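Local atomic coordinates of calcium-binding EF hand family protein (Arabidopsis thaliana, PDB entry 6YIG), a protein that probably acts as an adaptor in plant endocytosis within the TPLATE complex, and binds calcium through its N-terminal EH domain. Residues 67-72 with 90-95; 14-19 with 34-39; 48-53 with 71-76. All coordinates share one frame; numbering follows the deposited sequence.

Contact 1: residues 67-72 with 90-95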
ATOM      1  N   PHE A  67      -4.085  -2.975   2.839  1.00 12.21           N
ATOM      2  CA  PHE A  67      -3.646  -1.628   2.523  1.00 10.39           C
ATOM      3  C   PHE A  67      -2.249  -1.375   3.055  1.00 10.98           C
ATOM      4  O   PHE A  67      -1.420  -0.768   2.364  1.00 10.95           O
ATOM      5  CB  PHE A  67      -4.621  -0.586   3.065  1.00 11.04           C
ATOM      6  CG  PHE A  67      -4.268   0.821   2.677  1.00 11.88           C
ATOM      7  CD1 PHE A  67      -4.378   1.238   1.369  1.00 12.63           C
ATOM      8  CD2 PHE A  67      -3.797   1.713   3.611  1.00 14.28           C
ATOM      9  CE1 PHE A  67      -4.028   2.547   1.011  1.00 14.09           C
ATOM     10  CE2 PHE A  67      -3.448   3.012   3.258  1.00 15.91           C
ATOM     11  CZ  PHE A  67      -3.584   3.424   1.967  1.00 14.29           C
ATOM     12  N   TYR A  68      -1.958  -1.837   4.271  1.00 11.46           N
ATOM     13  CA  TYR A  68      -0.595  -1.685   4.763  1.00 12.10           C
ATOM     14  C   TYR A  68       0.378  -2.416   3.848  1.00 13.02           C
ATOM     15  O   TYR A  68       1.481  -1.924   3.579  1.00 13.08           O
ATOM     16  CB  TYR A  68      -0.455  -2.187   6.191  1.00 12.78           C
ATOM     17  CG  TYR A  68      -1.083  -1.380   7.312  1.00 13.49           C
ATOM     18  CD1 TYR A  68      -2.002  -0.367   7.086  1.00 13.86           C
ATOM     19  CD2 TYR A  68      -0.778  -1.701   8.616  1.00 13.20           C
ATOM     20  CE1 TYR A  68      -2.594   0.297   8.140  1.00 13.92           C
ATOM     21  CE2 TYR A  68      -1.351  -1.044   9.671  1.00 15.86           C
ATOM     22  CZ  TYR A  68      -2.253  -0.026   9.420  1.00 14.85           C
ATOM     23  OH  TYR A  68      -2.807   0.619  10.521  1.00 18.14           O
ATOM     24  N   ASN A  69      -0.008  -3.594   3.352  1.00 12.26           N
ATOM     25  CA  ASN A  69       0.856  -4.289   2.408  1.00 11.94           C
ATOM     26  C   ASN A  69       1.009  -3.508   1.107  1.00 13.11           C
ATOM     27  O   ASN A  69       2.103  -3.458   0.531  1.00 12.23           O
ATOM     28  CB  ASN A  69       0.339  -5.693   2.117  1.00 13.48           C
ATOM     29  CG  ASN A  69       0.618  -6.667   3.250  1.00 14.77           C
ATOM     30  OD1 ASN A  69       1.551  -6.493   4.026  1.00 17.92           O
ATOM     31  ND2 ASN A  69      -0.187  -7.697   3.340  1.00 17.09           N
ATOM     32  N   SER A  70      -0.060  -2.862   0.632  0.59 10.13           N
ATOM     33  CA  SER A  70       0.106  -2.039  -0.570  0.59 11.20           C
ATOM     34  C   SER A  70       1.043  -0.869  -0.301  0.59 12.34           C
ATOM     35  O   SER A  70       1.782  -0.454  -1.195  0.59 12.20           O
ATOM     36  CB  SER A  70      -1.240  -1.538  -1.098  0.59 11.47           C
ATOM     37  OG  SER A  70      -1.760  -0.429  -0.370  0.59 12.67           O
ATOM     38  N   LEU A  71       1.017  -0.321   0.910  1.00 11.62           N
ATOM     39  CA  LEU A  71       1.950   0.748   1.281  1.00 11.83           C
ATOM     40  C   LEU A  71       3.389   0.242   1.279  1.00 11.43           C
ATOM     41  O   LEU A  71       4.309   0.940   0.821  1.00 12.11           O
ATOM     42  CB  LEU A  71       1.577   1.296   2.664  1.00 13.01           C
ATOM     43  CG  LEU A  71       0.298   2.147   2.723  1.00 12.50           C
ATOM     44  CD1 LEU A  71      -0.058   2.394   4.206  1.00 14.68           C
ATOM     45  CD2 LEU A  71       0.397   3.434   1.937  1.00 13.60           C
ATOM     46  N   ARG A  72       3.607  -0.979   1.791  1.00 12.52           N
ATOM     47  CA  ARG A  72       4.943  -1.559   1.794  1.00 11.39           C
ATOM     48  C   ARG A  72       5.450  -1.767   0.379  1.00 10.39           C
ATOM     49  O   ARG A  72       6.613  -1.491   0.083  1.00 11.78           O
ATOM     50  CB  ARG A  72       4.955  -2.886   2.558  1.00 11.47           C
ATOM     51  CG  ARG A  72       4.688  -2.744   4.029  1.00 14.30           C
ATOM     52  CD  ARG A  72       4.666  -4.089   4.766  1.00 13.82           C
ATOM     53  NE  ARG A  72       4.446  -3.841   6.193  1.00 16.76           N
ATOM     54  CZ  ARG A  72       3.276  -3.975   6.815  1.00 16.31           C
ATOM     55  NH1 ARG A  72       2.206  -4.430   6.190  1.00 14.50           N
ATOM     56  NH2 ARG A  72       3.183  -3.656   8.089  1.00 19.47           N
ATOM     57  N   ALA A  90       8.080 -11.646  -0.055  1.00 14.51           N
ATOM     58  CA  ALA A  90       8.738 -11.207   1.173  1.00 15.37           C
ATOM     59  C   ALA A  90       7.892 -10.173   1.884  1.00 13.81           C
ATOM     60  O   ALA A  90       7.775 -10.197   3.117  1.00 14.67           O
ATOM     61  CB  ALA A  90      10.110 -10.634   0.871  1.00 16.87           C
ATOM     62  N   ALA A  91       7.258  -9.271   1.130  1.00 12.73           N
ATOM     63  CA  ALA A  91       6.447  -8.215   1.738  1.00 14.50           C
ATOM     64  C   ALA A  91       5.085  -8.724   2.208  1.00 15.68           C
ATOM     65  O   ALA A  91       4.488  -8.163   3.135  1.00 18.44           O
ATOM     66  CB  ALA A  91       6.238  -7.077   0.742  1.00 17.64           C
ATOM     67  N   LEU A  92       4.550  -9.752   1.572  1.00 16.43           N
ATOM     68  CA  LEU A  92       3.185 -10.190   1.805  1.00 13.01           C
ATOM     69  C   LEU A  92       3.085 -11.388   2.736  1.00 16.27           C
ATOM     70  O   LEU A  92       2.055 -11.548   3.399  1.00 16.47           O
ATOM     71  CB  LEU A  92       2.511 -10.564   0.475  1.00 18.70           C
ATOM     72  CG  LEU A  92       2.409  -9.435  -0.541  1.00 23.98           C
ATOM     73  CD1 LEU A  92       1.621  -9.949  -1.740  1.00 28.55           C
ATOM     74  CD2 LEU A  92       1.781  -8.217   0.030  1.00 26.54           C
ATOM     75  N   ASN A  93       4.150 -12.184   2.861  1.00 14.32           N
ATOM     76  CA  ASN A  93       4.048 -13.468   3.540  1.00 13.80           C
ATOM     77  C   ASN A  93       5.203 -13.777   4.485  1.00 13.69           C
ATOM     78  O   ASN A  93       5.296 -14.926   4.950  1.00 18.14           O
ATOM     79  CB  ASN A  93       3.943 -14.609   2.506  1.00 15.00           C
ATOM     80  CG  ASN A  93       2.622 -14.618   1.770  1.00 18.85           C
ATOM     81  OD1 ASN A  93       1.563 -14.543   2.384  1.00 21.62           O
ATOM     82  ND2 ASN A  93       2.676 -14.735   0.452  1.00 20.01           N
ATOM     83  N   THR A  94       6.076 -12.826   4.800  1.00 14.24           N
ATOM     84  CA  THR A  94       7.222 -13.093   5.660  1.00 15.03           C
ATOM     85  C   THR A  94       7.411 -11.937   6.629  1.00 15.11           C
ATOM     86  O   THR A  94       6.884 -10.839   6.420  1.00 14.81           O
ATOM     87  CB  THR A  94       8.528 -13.310   4.870  1.00 15.26           C
ATOM     88  OG1 THR A  94       9.105 -12.032   4.560  1.00 17.04           O
ATOM     89  CG2 THR A  94       8.288 -14.114   3.583  1.00 17.33           C
ATOM     90  N   PRO A  95       8.155 -12.148   7.718  1.00 15.19           N
ATOM     91  CA  PRO A  95       8.420 -11.041   8.647  1.00 16.80           C
ATOM     92  C   PRO A  95       9.348  -9.977   8.089  1.00 18.05           C
ATOM     93  O   PRO A  95       9.547  -8.951   8.750  1.00 19.01           O
ATOM     94  CB  PRO A  95       9.032 -11.748   9.873  1.00 21.90           C
ATOM     95  CG  PRO A  95       9.481 -13.077   9.380  1.00 29.56           C
ATOM     96  CD  PRO A  95       8.607 -13.453   8.223  1.00 17.59           C
TER
HETATM   97  O   HOH W   1       0.845  -9.803   5.105  1.00 17.06           O
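One water molecule is gripped from both helices: Asn-69 ND2 donates to it at 2.9 Å, and it donates in turn to Leu-92 O at 2.7 Å. The other end of the amide, Asn-69 OD1, takes a weak, bent bond from Arg-72 NH1 (3.1 Å, 133° at the hydrogen), one turn or so along the same helix. The two bonds probably favour this turn of the carboxamide, with OD1 3.5 Å from Ala-91 O, an acceptor-acceptor approach that binds nothing. Beside the water bridge the contact is apolar. Leu-92 brings only its CD2 branch, which lies 3.6 Å from Asn-69 CB and also reaches CG and, at 3.9 Å, Asn-69 ND2, the two side chains crossing obliquely. With Asn-69 CG beside its own backbone N (chi1 -76°), the amide lies between that methyl and Arg-72. The arginine's guanidinium makes a cation-pi contact with Phe-13, and NE bonds weakly to Ala-97 O. The small, water-bridged interface packs helix 85-93 against helix 64-78 within the EH domain, a fold of the EF-hand clan.

Contact 2: residues 14-19 with 34-39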
ATOM      1  N   GLU A  14      -1.128   3.596   9.920  1.00 15.21           N
ATOM      2  CA  GLU A  14      -2.495   3.902  10.322  1.00 18.65           C
ATOM      3  C   GLU A  14      -2.922   5.288   9.850  1.00 16.39           C
ATOM      4  O   GLU A  14      -4.069   5.486   9.426  1.00 16.18           O
ATOM      5  CB  GLU A  14      -2.628   3.786  11.840  1.00 20.73           C
ATOM      6  CG  GLU A  14      -4.041   4.120  12.318  1.00 23.84           C
ATOM      7  CD  GLU A  14      -4.251   3.854  13.791  1.00 41.29           C
ATOM      8  OE1 GLU A  14      -3.271   3.925  14.567  1.00 44.46           O
ATOM      9  OE2 GLU A  14      -5.412   3.586  14.173  1.00 49.76           O
ATOM     10  N   ALA A  15      -2.022   6.276   9.936  1.00 16.01           N
ATOM     11  CA  ALA A  15      -2.372   7.619   9.502  1.00 16.24           C
ATOM     12  C   ALA A  15      -2.715   7.633   8.020  1.00 16.57           C
ATOM     13  O   ALA A  15      -3.670   8.292   7.605  1.00 18.09           O
ATOM     14  CB  ALA A  15      -1.219   8.575   9.795  1.00 18.60           C
ATOM     15  N   TYR A  16      -1.951   6.900   7.212  1.00 15.29           N
ATOM     16  CA  TYR A  16      -2.252   6.823   5.789  1.00 13.72           C
ATOM     17  C   TYR A  16      -3.581   6.113   5.544  1.00 13.47           C
ATOM     18  O   TYR A  16      -4.341   6.502   4.664  1.00 14.60           O
ATOM     19  CB  TYR A  16      -1.128   6.099   5.047  1.00 11.47           C
ATOM     20  CG  TYR A  16       0.099   6.907   4.713  1.00 12.28           C
ATOM     21  CD1 TYR A  16       0.026   8.259   4.403  1.00 15.02           C
ATOM     22  CD2 TYR A  16       1.338   6.308   4.658  1.00 13.77           C
ATOM     23  CE1 TYR A  16       1.162   8.993   4.052  1.00 17.90           C
ATOM     24  CE2 TYR A  16       2.486   7.028   4.332  1.00 13.40           C
ATOM     25  CZ  TYR A  16       2.391   8.376   4.020  1.00 15.87           C
ATOM     26  OH  TYR A  16       3.492   9.140   3.681  1.00 19.53           O
ATOM     27  N   PHE A  17      -3.854   5.031   6.281  1.00 11.77           N
ATOM     28  CA  PHE A  17      -5.124   4.317   6.145  1.00 12.48           C
ATOM     29  C   PHE A  17      -6.297   5.248   6.427  1.00 15.85           C
ATOM     30  O   PHE A  17      -7.281   5.272   5.680  1.00 17.07           O
ATOM     31  CB  PHE A  17      -5.087   3.105   7.100  1.00 13.97           C
ATOM     32  CG  PHE A  17      -6.273   2.168   7.027  1.00 14.00           C
ATOM     33  CD1 PHE A  17      -6.622   1.535   5.857  1.00 13.09           C
ATOM     34  CD2 PHE A  17      -6.952   1.834   8.185  1.00 23.26           C
ATOM     35  CE1 PHE A  17      -7.673   0.660   5.803  1.00 16.30           C
ATOM     36  CE2 PHE A  17      -8.010   0.948   8.148  1.00 25.18           C
ATOM     37  CZ  PHE A  17      -8.382   0.364   6.933  1.00 23.14           C
ATOM     38  N   LYS A  18      -6.200   6.033   7.504  1.00 15.61           N
ATOM     39  CA  LYS A  18      -7.267   6.970   7.847  1.00 17.09           C
ATOM     40  C   LYS A  18      -7.411   8.057   6.789  1.00 20.54           C
ATOM     41  O   LYS A  18      -8.533   8.447   6.451  1.00 21.90           O
ATOM     42  CB  LYS A  18      -6.992   7.584   9.224  1.00 22.26           C
ATOM     43  CG  LYS A  18      -7.220   6.641  10.403  1.00 27.41           C
ATOM     44  CD  LYS A  18      -6.760   7.286  11.717  1.00 35.32           C
ATOM     45  N   ARG A  19      -6.297   8.528   6.204  1.00 20.49           N
ATOM     46  CA  ARG A  19      -6.409   9.534   5.154  1.00 18.29           C
ATOM     47  C   ARG A  19      -7.015   8.949   3.876  1.00 16.04           C
ATOM     48  O   ARG A  19      -7.769   9.623   3.169  1.00 19.64           O
ATOM     49  CB  ARG A  19      -5.053  10.162   4.820  1.00 23.13           C
ATOM     50  CG  ARG A  19      -5.173  11.384   3.851  1.00 31.55           C
ATOM     51  CD  ARG A  19      -5.821  12.618   4.517  1.00 39.58           C
ATOM     52  NE  ARG A  19      -6.160  13.679   3.561  1.00 48.45           N
ATOM     53  N   VAL A  34      -7.028   4.705  -5.996  1.00 14.36           N
ATOM     54  CA  VAL A  34      -6.579   5.497  -7.129  1.00 16.05           C
ATOM     55  C   VAL A  34      -6.247   6.907  -6.658  1.00 15.78           C
ATOM     56  O   VAL A  34      -5.183   7.441  -6.970  1.00 16.12           O
ATOM     57  CB  VAL A  34      -7.627   5.511  -8.255  1.00 16.01           C
ATOM     58  CG1 VAL A  34      -7.292   6.625  -9.266  1.00 17.06           C
ATOM     59  CG2 VAL A  34      -7.730   4.153  -8.929  1.00 15.74           C
ATOM     60  N   GLY A  35      -7.126   7.499  -5.842  1.00 14.59           N
ATOM     61  CA  GLY A  35      -6.921   8.883  -5.455  1.00 16.70           C
ATOM     62  C   GLY A  35      -5.740   9.039  -4.523  1.00 16.71           C
ATOM     63  O   GLY A  35      -4.954   9.980  -4.654  1.00 17.95           O
ATOM     64  N   PHE A  36      -5.603   8.115  -3.568  1.00 13.90           N
ATOM     65  CA  PHE A  36      -4.533   8.195  -2.583  1.00 13.16           C
ATOM     66  C   PHE A  36      -3.173   8.038  -3.246  1.00 15.05           C
ATOM     67  O   PHE A  36      -2.251   8.824  -3.001  1.00 16.88           O
ATOM     68  CB  PHE A  36      -4.743   7.132  -1.510  1.00 13.89           C
ATOM     69  CG  PHE A  36      -3.679   7.130  -0.448  1.00 15.23           C
ATOM     70  CD1 PHE A  36      -3.678   8.071   0.548  1.00 19.81           C
ATOM     71  CD2 PHE A  36      -2.675   6.196  -0.474  1.00 15.24           C
ATOM     72  CE1 PHE A  36      -2.683   8.062   1.529  1.00 18.80           C
ATOM     73  CE2 PHE A  36      -1.684   6.204   0.472  1.00 17.83           C
ATOM     74  CZ  PHE A  36      -1.705   7.119   1.478  1.00 16.62           C
ATOM     75  N   PHE A  37      -3.034   7.058  -4.123  1.00 16.44           N
ATOM     76  CA  PHE A  37      -1.723   6.780  -4.708  1.00 16.65           C
ATOM     77  C   PHE A  37      -1.365   7.700  -5.845  1.00 19.23           C
ATOM     78  O   PHE A  37      -0.243   7.605  -6.361  1.00 17.53           O
ATOM     79  CB  PHE A  37      -1.665   5.306  -5.118  1.00 16.89           C
ATOM     80  CG  PHE A  37      -1.568   4.372  -3.917  1.00 17.84           C
ATOM     81  CD1 PHE A  37      -0.579   4.557  -2.972  1.00 19.75           C
ATOM     82  CD2 PHE A  37      -2.463   3.345  -3.741  1.00 26.81           C
ATOM     83  CE1 PHE A  37      -0.493   3.729  -1.843  1.00 22.09           C
ATOM     84  CE2 PHE A  37      -2.371   2.498  -2.636  1.00 24.73           C
ATOM     85  CZ  PHE A  37      -1.393   2.700  -1.691  1.00 21.02           C
ATOM     86  N   GLN A  38      -2.243   8.625  -6.225  1.00 15.85           N
ATOM     87  CA  GLN A  38      -1.805   9.700  -7.107  1.00 17.45           C
ATOM     88  C   GLN A  38      -0.707  10.524  -6.454  1.00 18.74           C
ATOM     89  O   GLN A  38       0.035  11.210  -7.160  1.00 25.03           O
ATOM     90  CB  GLN A  38      -2.995  10.555  -7.502  1.00 25.71           C
ATOM     91  CG  GLN A  38      -3.840   9.896  -8.577  1.00 31.04           C
ATOM     92  CD  GLN A  38      -4.801  10.851  -9.230  1.00 44.07           C
ATOM     93  OE1 GLN A  38      -5.867  11.145  -8.684  1.00 50.28           O
ATOM     94  NE2 GLN A  38      -4.429  11.352 -10.414  1.00 45.17           N
ATOM     95  N   GLY A  39      -0.550  10.435  -5.142  1.00 18.37           N
ATOM     96  CA  GLY A  39       0.552  11.088  -4.467  1.00 20.20           C
ATOM     97  C   GLY A  39       1.821  10.273  -4.325  1.00 20.50           C
ATOM     98  O   GLY A  39       2.770  10.719  -3.663  1.00 17.94           O
TER
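Phe-36 reaches across to Tyr-16 of helix 12-20 and meets it mainly ring against ring. Its CG lies anti to the backbone N (chi1 180°), which carries the ring straight out from helix 30-37. The leading atom is CZ, 3.6 Å from Tyr-16 CD1 and 3.7 Å from Tyr-16 CG, with Tyr-16 CB just beyond. The pair is an offset edge-to-face stack: the edge of Phe-36 is turned toward the face of Tyr-16, the planes stand at 71° and the centroids are 5.5 Å apart. CZ comes in obliquely near the CB end of the tyrosine ring, well away from the hydroxyl. A neighbouring atom, Phe-36 CE1, also reaches the backbone at Tyr-16 O (3.9 Å). The phenol oxygen at the far end of Tyr-16 is satisfied elsewhere, by a hydrogen bond with Pro-103 O. Next in sequence, Phe-37 turns a face to its neighbour, Phe-36 CD2 lying 3.5 Å above its plane and offset toward the rim. Gly-39 N then bonds back to Phe-36 O at 3.2 Å, and the glycine backbone also pairs with Asn-106. Helices 12-20 and 30-37 flank the first EF-hand loop, whose calcium lies about 10 Å from the Phe-36 side chain. Phe-67 of helix 64-78 meets Phe-36 edge-to-face, Ile-105 and Leu-107 of the C-terminal segment touch Phe-36, Leu-107 also touches Tyr-16, and short strand 28-29 of the loop pairs antiparallel with strand 61-62.

Contact 3: residues 48-53 with 71-76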
ATOM      1  N   ALA A  48      -1.198  -0.568 -10.589  1.00 13.04           N
ATOM      2  CA  ALA A  48      -2.109  -1.654 -10.929  1.00 12.68           C
ATOM      3  C   ALA A  48      -1.613  -2.989 -10.389  1.00 14.52           C
ATOM      4  O   ALA A  48      -2.395  -3.780  -9.847  1.00 14.46           O
ATOM      5  CB  ALA A  48      -2.287  -1.748 -12.447  1.00 14.85           C
ATOM      6  N   GLN A  49      -0.312  -3.257 -10.515  0.54 13.98           N
ATOM      7  CA  GLN A  49       0.232  -4.521 -10.032  0.54 13.48           C
ATOM      8  C   GLN A  49       0.152  -4.601  -8.515  0.54 12.94           C
ATOM      9  O   GLN A  49      -0.168  -5.657  -7.968  0.54 12.48           O
ATOM     10  CB  GLN A  49       1.673  -4.698 -10.512  0.54 16.05           C
ATOM     11  CG  GLN A  49       2.276  -6.057 -10.203  0.54 18.72           C
ATOM     12  CD  GLN A  49       3.614  -6.288 -10.925  0.54 18.99           C
ATOM     13  OE1 GLN A  49       4.676  -6.224 -10.316  0.54 21.56           O
ATOM     14  NE2 GLN A  49       3.554  -6.564 -12.216  0.54 24.53           N
ATOM     15  N   ILE A  50       0.402  -3.484  -7.827  1.00 12.31           N
ATOM     16  CA  ILE A  50       0.293  -3.448  -6.371  1.00 12.04           C
ATOM     17  C   ILE A  50      -1.145  -3.677  -5.931  1.00 12.58           C
ATOM     18  O   ILE A  50      -1.397  -4.461  -5.013  1.00 12.99           O
ATOM     19  CB  ILE A  50       0.862  -2.116  -5.843  1.00 10.84           C
ATOM     20  CG1 ILE A  50       2.386  -2.129  -5.984  1.00 12.43           C
ATOM     21  CG2 ILE A  50       0.479  -1.888  -4.400  1.00 12.08           C
ATOM     22  CD1 ILE A  50       3.054  -0.841  -5.752  1.00 14.03           C
ATOM     23  N   TRP A  51      -2.110  -3.049  -6.610  1.00 11.89           N
ATOM     24  CA  TRP A  51      -3.512  -3.243  -6.260  1.00 13.54           C
ATOM     25  C   TRP A  51      -3.898  -4.708  -6.416  1.00 13.98           C
ATOM     26  O   TRP A  51      -4.517  -5.299  -5.526  1.00 15.11           O
ATOM     27  CB  TRP A  51      -4.405  -2.342  -7.139  1.00 12.97           C
ATOM     28  CG  TRP A  51      -5.866  -2.693  -6.963  1.00 14.87           C
ATOM     29  CD1 TRP A  51      -6.606  -3.541  -7.740  1.00 14.66           C
ATOM     30  CD2 TRP A  51      -6.729  -2.270  -5.903  1.00 13.93           C
ATOM     31  NE1 TRP A  51      -7.878  -3.644  -7.250  1.00 17.56           N
ATOM     32  CE2 TRP A  51      -7.979  -2.877  -6.118  1.00 16.78           C
ATOM     33  CE3 TRP A  51      -6.575  -1.411  -4.814  1.00 16.49           C
ATOM     34  CZ2 TRP A  51      -9.063  -2.662  -5.278  1.00 17.66           C
ATOM     35  CZ3 TRP A  51      -7.650  -1.194  -3.998  1.00 15.55           C
ATOM     36  CH2 TRP A  51      -8.874  -1.829  -4.215  1.00 16.92           C
ATOM     37  N   SER A  52      -3.553  -5.301  -7.566  0.57 13.17           N
ATOM     38  CA  SER A  52      -3.874  -6.702  -7.828  0.57 15.83           C
ATOM     39  C   SER A  52      -3.311  -7.605  -6.739  0.57 16.67           C
ATOM     40  O   SER A  52      -4.014  -8.487  -6.220  0.57 18.88           O
ATOM     41  CB  SER A  52      -3.330  -7.094  -9.207  0.57 20.88           C
ATOM     42  OG  SER A  52      -3.564  -8.460  -9.512  0.57 25.16           O
ATOM     43  N   LEU A  53      -2.066  -7.359  -6.337  1.00 14.88           N
ATOM     44  CA  LEU A  53      -1.410  -8.204  -5.354  1.00 13.22           C
ATOM     45  C   LEU A  53      -1.999  -8.020  -3.970  1.00 14.20           C
ATOM     46  O   LEU A  53      -1.930  -8.933  -3.134  1.00 17.47           O
ATOM     47  CB  LEU A  53       0.076  -7.871  -5.283  1.00 14.24           C
ATOM     48  CG  LEU A  53       0.874  -8.231  -6.520  1.00 15.54           C
ATOM     49  CD1 LEU A  53       2.223  -7.527  -6.443  1.00 15.46           C
ATOM     50  CD2 LEU A  53       1.103  -9.732  -6.619  1.00 17.62           C
ATOM     51  N   LEU A  71       1.017  -0.321   0.910  1.00 11.62           N
ATOM     52  CA  LEU A  71       1.950   0.748   1.281  1.00 11.83           C
ATOM     53  C   LEU A  71       3.389   0.242   1.279  1.00 11.43           C
ATOM     54  O   LEU A  71       4.309   0.940   0.821  1.00 12.11           O
ATOM     55  CB  LEU A  71       1.577   1.296   2.664  1.00 13.01           C
ATOM     56  CG  LEU A  71       0.298   2.147   2.723  1.00 12.50           C
ATOM     57  CD1 LEU A  71      -0.058   2.394   4.206  1.00 14.68           C
ATOM     58  CD2 LEU A  71       0.397   3.434   1.937  1.00 13.60           C
ATOM     59  N   ARG A  72       3.607  -0.979   1.791  1.00 12.52           N
ATOM     60  CA  ARG A  72       4.943  -1.559   1.794  1.00 11.39           C
ATOM     61  C   ARG A  72       5.450  -1.767   0.379  1.00 10.39           C
ATOM     62  O   ARG A  72       6.613  -1.491   0.083  1.00 11.78           O
ATOM     63  CB  ARG A  72       4.955  -2.886   2.558  1.00 11.47           C
ATOM     64  CG  ARG A  72       4.688  -2.744   4.029  1.00 14.30           C
ATOM     65  CD  ARG A  72       4.666  -4.089   4.766  1.00 13.82           C
ATOM     66  NE  ARG A  72       4.446  -3.841   6.193  1.00 16.76           N
ATOM     67  CZ  ARG A  72       3.276  -3.975   6.815  1.00 16.31           C
ATOM     68  NH1 ARG A  72       2.206  -4.430   6.190  1.00 14.50           N
ATOM     69  NH2 ARG A  72       3.183  -3.656   8.089  1.00 19.47           N
ATOM     70  N   LEU A  73       4.600  -2.278  -0.503  1.00 10.61           N
ATOM     71  CA  LEU A  73       5.016  -2.457  -1.888  1.00 10.81           C
ATOM     72  C   LEU A  73       5.312  -1.117  -2.538  1.00 11.14           C
ATOM     73  O   LEU A  73       6.229  -1.025  -3.370  1.00 12.37           O
ATOM     74  CB  LEU A  73       3.944  -3.216  -2.640  1.00 11.59           C
ATOM     75  CG  LEU A  73       3.788  -4.673  -2.237  1.00 11.16           C
ATOM     76  CD1 LEU A  73       2.553  -5.283  -2.891  1.00 16.88           C
ATOM     77  CD2 LEU A  73       5.036  -5.485  -2.557  1.00 14.68           C
ATOM     78  N   VAL A  74       4.531  -0.079  -2.213  1.00 11.60           N
ATOM     79  CA  VAL A  74       4.822   1.261  -2.719  1.00 11.37           C
ATOM     80  C   VAL A  74       6.199   1.732  -2.258  1.00 11.39           C
ATOM     81  O   VAL A  74       6.974   2.282  -3.048  1.00 13.92           O
ATOM     82  CB  VAL A  74       3.713   2.256  -2.338  1.00 11.23           C
ATOM     83  CG1 VAL A  74       4.170   3.690  -2.552  1.00 13.20           C
ATOM     84  CG2 VAL A  74       2.453   1.951  -3.120  1.00 14.17           C
ATOM     85  N   THR A  75       6.545   1.524  -0.994  1.00 11.14           N
ATOM     86  CA  THR A  75       7.890   1.883  -0.555  1.00 11.70           C
ATOM     87  C   THR A  75       8.959   1.164  -1.362  1.00 14.19           C
ATOM     88  O   THR A  75       9.954   1.772  -1.783  1.00 15.30           O
ATOM     89  CB  THR A  75       8.050   1.572   0.932  1.00 12.49           C
ATOM     90  OG1 THR A  75       7.110   2.381   1.627  1.00 13.13           O
ATOM     91  CG2 THR A  75       9.477   1.864   1.418  1.00 15.37           C
ATOM     92  N   VAL A  76       8.809  -0.148  -1.556  1.00 13.18           N
ATOM     93  CA  VAL A  76       9.804  -0.875  -2.343  1.00 15.64           C
ATOM     94  C   VAL A  76       9.909  -0.282  -3.743  1.00 15.33           C
ATOM     95  O   VAL A  76      11.011  -0.066  -4.259  1.00 15.22           O
ATOM     96  CB  VAL A  76       9.461  -2.377  -2.369  1.00 16.06           C
ATOM     97  CG1 VAL A  76      10.399  -3.116  -3.296  1.00 17.15           C
ATOM     98  CG2 VAL A  76       9.513  -2.941  -0.952  1.00 17.00           C
TER
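Ile-50 and Leu-73 meet where the two helices come nearest, and the interface is entirely aliphatic. One kind of contact is packing of the isoleucine's two branches against a methylene, as Ile-50 slides past Leu-73 in the opposite direction: its CG1 lies 3.8 Å from Leu-73 CB, and its CG2 branch reaches the same carbon at 4.1 Å. The other kind is methyl on methyl. Ile-50 CD1 meets Val-74 CG2 at 3.9 Å, with the two side chains crossing at about a right angle; an extended chain (chi2 169°) carries CD1 past Leu-73 to this valine, close also to its backbone N. A looser methyl pair nearer the surface sets Leu-53 CD1 against Leu-73 CD1 at 4.2 Å. Replacing Ile-50 by an alanine is likely to open a gap beside Leu-73 CB and leave the CG2 methyl of Val-74 without its mate from helix 44-54. The axes of segments 48-53 and 71-76 pass 9.9 Å apart with their directions at 149°, roughly antiparallel, a spacing filled by these side chains. Helices 44-54 and 64-78 flank the loop that binds sodium. Around the contact, Leu-53 touches Val-88 and Leu-73 touches Ala-91, both on helix 85-93, while Val-74 rests on Phe-37 of helix 30-37 and on Pro-103 of the C-terminal segment.

From the N terminus, contact 2 comes first: it closes the 14 residues that hold the calcium loop, within the first EF-hand. Contact 3 follows in series and closes a 17-residue stretch that holds the sodium-binding loop. Contact 1 opens on helix 64-78 before contact 3 has ended there, sharing Leu-71 and Arg-72, so the two overlap without one enclosing the other; it brings helix 85-93 onto the same helix. Helix 30-37 meets helix 64-78 in the core, where Phe-37 CE1 lies 3.7 Å from Val-74 CG2 and Phe-36 CE2 3.8 Å from Leu-71 CD2. Helix 64-78 thus carries contacts 1 and 3 and packs against contact 2, within one EH domain.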